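Local coordinates for glycosyl hydrolase, family 38 (Enterococcus faecalis, PDB 3LVT), which probably acts as an alpha-mannosidase, hydrolysing mannosides as other members of glycoside hydrolase family 38 do, and binds a calcium ion, at residues W344-Q349 with M369-N374. Numbering follows the deposited sequence.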
ATOM      1  N   TRP A 344       6.397 -11.583   2.911  1.00 46.15           N
ATOM      2  CA  TRP A 344       6.190 -10.333   3.612  1.00 45.12           C
ATOM      3  C   TRP A 344       7.482  -9.648   4.058  1.00 45.19           C
ATOM      4  O   TRP A 344       7.588  -8.435   3.975  1.00 44.85           O
ATOM      5  CB  TRP A 344       5.279 -10.571   4.808  1.00 45.23           C
ATOM      6  CG  TRP A 344       3.833 -10.612   4.430  1.00 44.60           C
ATOM      7  CD1 TRP A 344       3.049 -11.716   4.323  1.00 43.84           C
ATOM      8  CD2 TRP A 344       3.003  -9.495   4.086  1.00 43.80           C
ATOM      9  NE1 TRP A 344       1.785 -11.369   3.923  1.00 43.32           N
ATOM     10  CE2 TRP A 344       1.721 -10.008   3.783  1.00 43.40           C
ATOM     11  CE3 TRP A 344       3.220  -8.106   4.004  1.00 42.80           C
ATOM     12  CZ2 TRP A 344       0.648  -9.189   3.410  1.00 42.48           C
ATOM     13  CZ3 TRP A 344       2.155  -7.284   3.629  1.00 42.25           C
ATOM     14  CH2 TRP A 344       0.879  -7.834   3.336  1.00 42.68           C
ATOM     15  N   LYS A 345       8.448 -10.409   4.555  1.00 45.37           N
ATOM     16  CA  LYS A 345       9.734  -9.835   4.960  1.00 45.97           C
ATOM     17  C   LYS A 345      10.422  -9.167   3.767  1.00 46.05           C
ATOM     18  O   LYS A 345      10.920  -8.027   3.848  1.00 45.51           O
ATOM     19  CB  LYS A 345      10.661 -10.915   5.495  1.00 46.21           C
ATOM     20  CG  LYS A 345      10.306 -11.462   6.852  1.00 47.74           C
ATOM     21  CD  LYS A 345      11.089 -12.729   7.026  1.00 51.79           C
ATOM     22  CE  LYS A 345      10.778 -13.443   8.329  1.00 55.81           C
ATOM     23  NZ  LYS A 345      11.027 -12.582   9.506  1.00 57.16           N
ATOM     24  N   THR A 346      10.435  -9.898   2.655  1.00 45.94           N
ATOM     25  CA  THR A 346      11.064  -9.438   1.419  1.00 45.41           C
ATOM     26  C   THR A 346      10.454  -8.111   0.998  1.00 45.26           C
ATOM     27  O   THR A 346      11.173  -7.153   0.762  1.00 45.72           O
ATOM     28  CB  THR A 346      10.899 -10.504   0.328  1.00 45.37           C
ATOM     29  OG1 THR A 346      11.407 -11.751   0.822  1.00 44.86           O
ATOM     30  CG2 THR A 346      11.602 -10.119  -0.954  1.00 43.81           C
ATOM     31  N   LEU A 347       9.126  -8.064   0.950  1.00 45.23           N
ATOM     32  CA  LEU A 347       8.368  -6.859   0.622  1.00 44.93           C
ATOM     33  C   LEU A 347       8.639  -5.704   1.568  1.00 45.23           C
ATOM     34  O   LEU A 347       8.799  -4.581   1.137  1.00 45.46           O
ATOM     35  CB  LEU A 347       6.865  -7.160   0.638  1.00 44.66           C
ATOM     36  CG  LEU A 347       5.960  -5.940   0.409  1.00 43.99           C
ATOM     37  CD1 LEU A 347       6.211  -5.348  -0.997  1.00 43.01           C
ATOM     38  CD2 LEU A 347       4.502  -6.270   0.629  1.00 42.32           C
ATOM     39  N   LEU A 348       8.671  -6.000   2.858  1.00 46.24           N
ATOM     40  CA  LEU A 348       8.845  -5.016   3.907  1.00 47.30           C
ATOM     41  C   LEU A 348      10.263  -4.459   3.900  1.00 48.35           C
ATOM     42  O   LEU A 348      10.482  -3.325   4.303  1.00 48.79           O
ATOM     43  CB  LEU A 348       8.528  -5.647   5.269  1.00 47.26           C
ATOM     44  CG  LEU A 348       7.210  -5.501   6.060  1.00 47.21           C
ATOM     45  CD1 LEU A 348       5.957  -5.303   5.250  1.00 47.49           C
ATOM     46  CD2 LEU A 348       7.055  -6.733   6.923  1.00 47.26           C
ATOM     47  N   GLN A 349      11.227  -5.232   3.427  1.00 49.48           N
ATOM     48  CA  GLN A 349      12.565  -4.686   3.245  1.00 51.21           C
ATOM     49  C   GLN A 349      12.607  -3.517   2.258  1.00 52.70           C
ATOM     50  O   GLN A 349      13.591  -2.762   2.239  1.00 53.15           O
ATOM     51  CB  GLN A 349      13.552  -5.768   2.848  1.00 50.98           C
ATOM     52  CG  GLN A 349      14.001  -6.603   4.015  1.00 50.97           C
ATOM     53  CD  GLN A 349      14.268  -8.031   3.624  1.00 51.52           C
ATOM     54  OE1 GLN A 349      14.841  -8.287   2.580  1.00 54.20           O
ATOM     55  NE2 GLN A 349      13.849  -8.968   4.458  1.00 50.88           N
HETATM   56  N   MSE A 369      13.730  -3.160  -6.803  1.00 57.03           N
HETATM   57  CA  MSE A 369      13.055  -3.797  -7.915  1.00 57.47           C
HETATM   58  C   MSE A 369      13.124  -5.338  -7.875  1.00 56.73           C
HETATM   59  O   MSE A 369      12.101  -6.021  -8.020  1.00 56.28           O
HETATM   60  CB  MSE A 369      13.547  -3.219  -9.251  1.00 58.05           C
HETATM   61  CG  MSE A 369      12.900  -1.885  -9.632  1.00 61.57           C
HETATM   62 SE   MSE A 369      10.920  -1.849  -9.384  1.00 74.63          SE
HETATM   63  CE  MSE A 369      10.427  -3.554 -10.254  1.00 68.00           C
ATOM     64  N   THR A 370      14.324  -5.874  -7.659  1.00 55.74           N
ATOM     65  CA  THR A 370      14.503  -7.300  -7.417  1.00 55.34           C
ATOM     66  C   THR A 370      13.600  -7.823  -6.282  1.00 54.83           C
ATOM     67  O   THR A 370      12.810  -8.736  -6.509  1.00 54.58           O
ATOM     68  CB  THR A 370      15.979  -7.624  -7.127  1.00 55.25           C
ATOM     69  OG1 THR A 370      16.742  -7.381  -8.303  1.00 56.34           O
ATOM     70  CG2 THR A 370      16.155  -9.069  -6.752  1.00 55.34           C
ATOM     71  N   ARG A 371      13.721  -7.235  -5.086  1.00 54.20           N
ATOM     72  CA  ARG A 371      12.880  -7.582  -3.932  1.00 54.05           C
ATOM     73  C   ARG A 371      11.390  -7.579  -4.266  1.00 53.85           C
ATOM     74  O   ARG A 371      10.637  -8.453  -3.821  1.00 54.08           O
ATOM     75  CB  ARG A 371      13.124  -6.627  -2.765  1.00 54.17           C
ATOM     76  CG  ARG A 371      14.349  -6.949  -1.935  1.00 54.86           C
ATOM     77  CD  ARG A 371      14.358  -6.150  -0.667  1.00 54.94           C
ATOM     78  NE  ARG A 371      15.712  -5.738  -0.316  1.00 55.89           N
ATOM     79  CZ  ARG A 371      16.187  -4.501  -0.470  1.00 55.03           C
ATOM     80  NH1 ARG A 371      17.443  -4.225  -0.130  1.00 52.61           N
ATOM     81  NH2 ARG A 371      15.410  -3.545  -0.969  1.00 53.80           N
ATOM     82  N   PHE A 372      10.966  -6.591  -5.046  1.00 53.36           N
ATOM     83  CA  PHE A 372       9.576  -6.508  -5.471  1.00 52.84           C
ATOM     84  C   PHE A 372       9.188  -7.720  -6.324  1.00 52.71           C
ATOM     85  O   PHE A 372       8.169  -8.368  -6.062  1.00 52.62           O
ATOM     86  CB  PHE A 372       9.318  -5.210  -6.220  1.00 52.49           C
ATOM     87  CG  PHE A 372       8.949  -4.048  -5.336  1.00 52.04           C
ATOM     88  CD1 PHE A 372       9.406  -2.778  -5.633  1.00 51.03           C
ATOM     89  CD2 PHE A 372       8.122  -4.220  -4.228  1.00 52.35           C
ATOM     90  CE1 PHE A 372       9.050  -1.688  -4.829  1.00 52.59           C
ATOM     91  CE2 PHE A 372       7.756  -3.130  -3.417  1.00 52.41           C
ATOM     92  CZ  PHE A 372       8.221  -1.866  -3.718  1.00 51.67           C
ATOM     93  N   GLU A 373      10.019  -8.046  -7.313  1.00 52.36           N
ATOM     94  CA  GLU A 373       9.749  -9.181  -8.198  1.00 52.10           C
ATOM     95  C   GLU A 373       9.753 -10.502  -7.448  1.00 51.13           C
ATOM     96  O   GLU A 373       8.969 -11.381  -7.743  1.00 50.42           O
ATOM     97  CB  GLU A 373      10.741  -9.231  -9.358  1.00 52.20           C
ATOM     98  CG  GLU A 373      10.537  -8.147 -10.395  1.00 56.08           C
ATOM     99  CD  GLU A 373      11.375  -8.377 -11.644  1.00 61.82           C
ATOM    100  OE1 GLU A 373      12.357  -7.622 -11.864  1.00 63.96           O
ATOM    101  OE2 GLU A 373      11.063  -9.333 -12.398  1.00 65.54           O
ATOM    102  N   ASN A 374      10.648 -10.633  -6.475  1.00 51.04           N
ATOM    103  CA  ASN A 374      10.773 -11.867  -5.724  1.00 50.64           C
ATOM    104  C   ASN A 374       9.553 -12.132  -4.858  1.00 50.14           C
ATOM    105  O   ASN A 374       8.980 -13.207  -4.919  1.00 50.13           O
ATOM    106  CB  ASN A 374      12.079 -11.898  -4.928  1.00 50.50           C
ATOM    107  CG  ASN A 374      13.284 -12.133  -5.825  1.00 51.71           C
ATOM    108  OD1 ASN A 374      13.137 -12.627  -6.957  1.00 52.33           O
ATOM    109  ND2 ASN A 374      14.478 -11.778  -5.340  1.00 48.78           N
TER
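Thr-346 holds CG2 anti to its own nitrogen (OG1 at chi1 -54°), which aims the methyl at the carbonyl of Arg-371, 3.5 Å from CG2 to O, while OG1 stays on its own helix, bonded to Tyr-342 O. Leu-347 also has its CG anti to the backbone N, and chi1 176° with chi2 63° brings CD1 back toward the 369-374 segment although the CB starts out pointing away. Leu-347 CD1 meets the edge of the Phe-372 ring near its plane, 3.6 Å from Phe-372 CE2. The Arg-371 CB is directed toward the 344-349 segment, and its CD rests against Gln-349 CB at 3.6 Å, the two side chains crossing at about a right angle. Past the bend at chi3, one face of the guanidinium lies by Gln-349 O, and NH2 hydrogen-bonds Asn-350 OD1. The Gln-349 amide stands nearly perpendicular to the guanidinium, OE1 beside Arg-371 CD. This is antiparallel packing of helices 337-348 and 362-392 in the alpha-mannosidase middle domain, the axes of the two short segments approaching to 8.6 Å; Leu-347 also packs on Val-313 of helix 304-332. Between the two segments, then, the contact is van der Waals packing, and Thr-346 OG1, Gln-349 NE2 and Arg-371 NH2 hydrogen-bond to Tyr-342, Tyr-90 and Asn-350, all outside them.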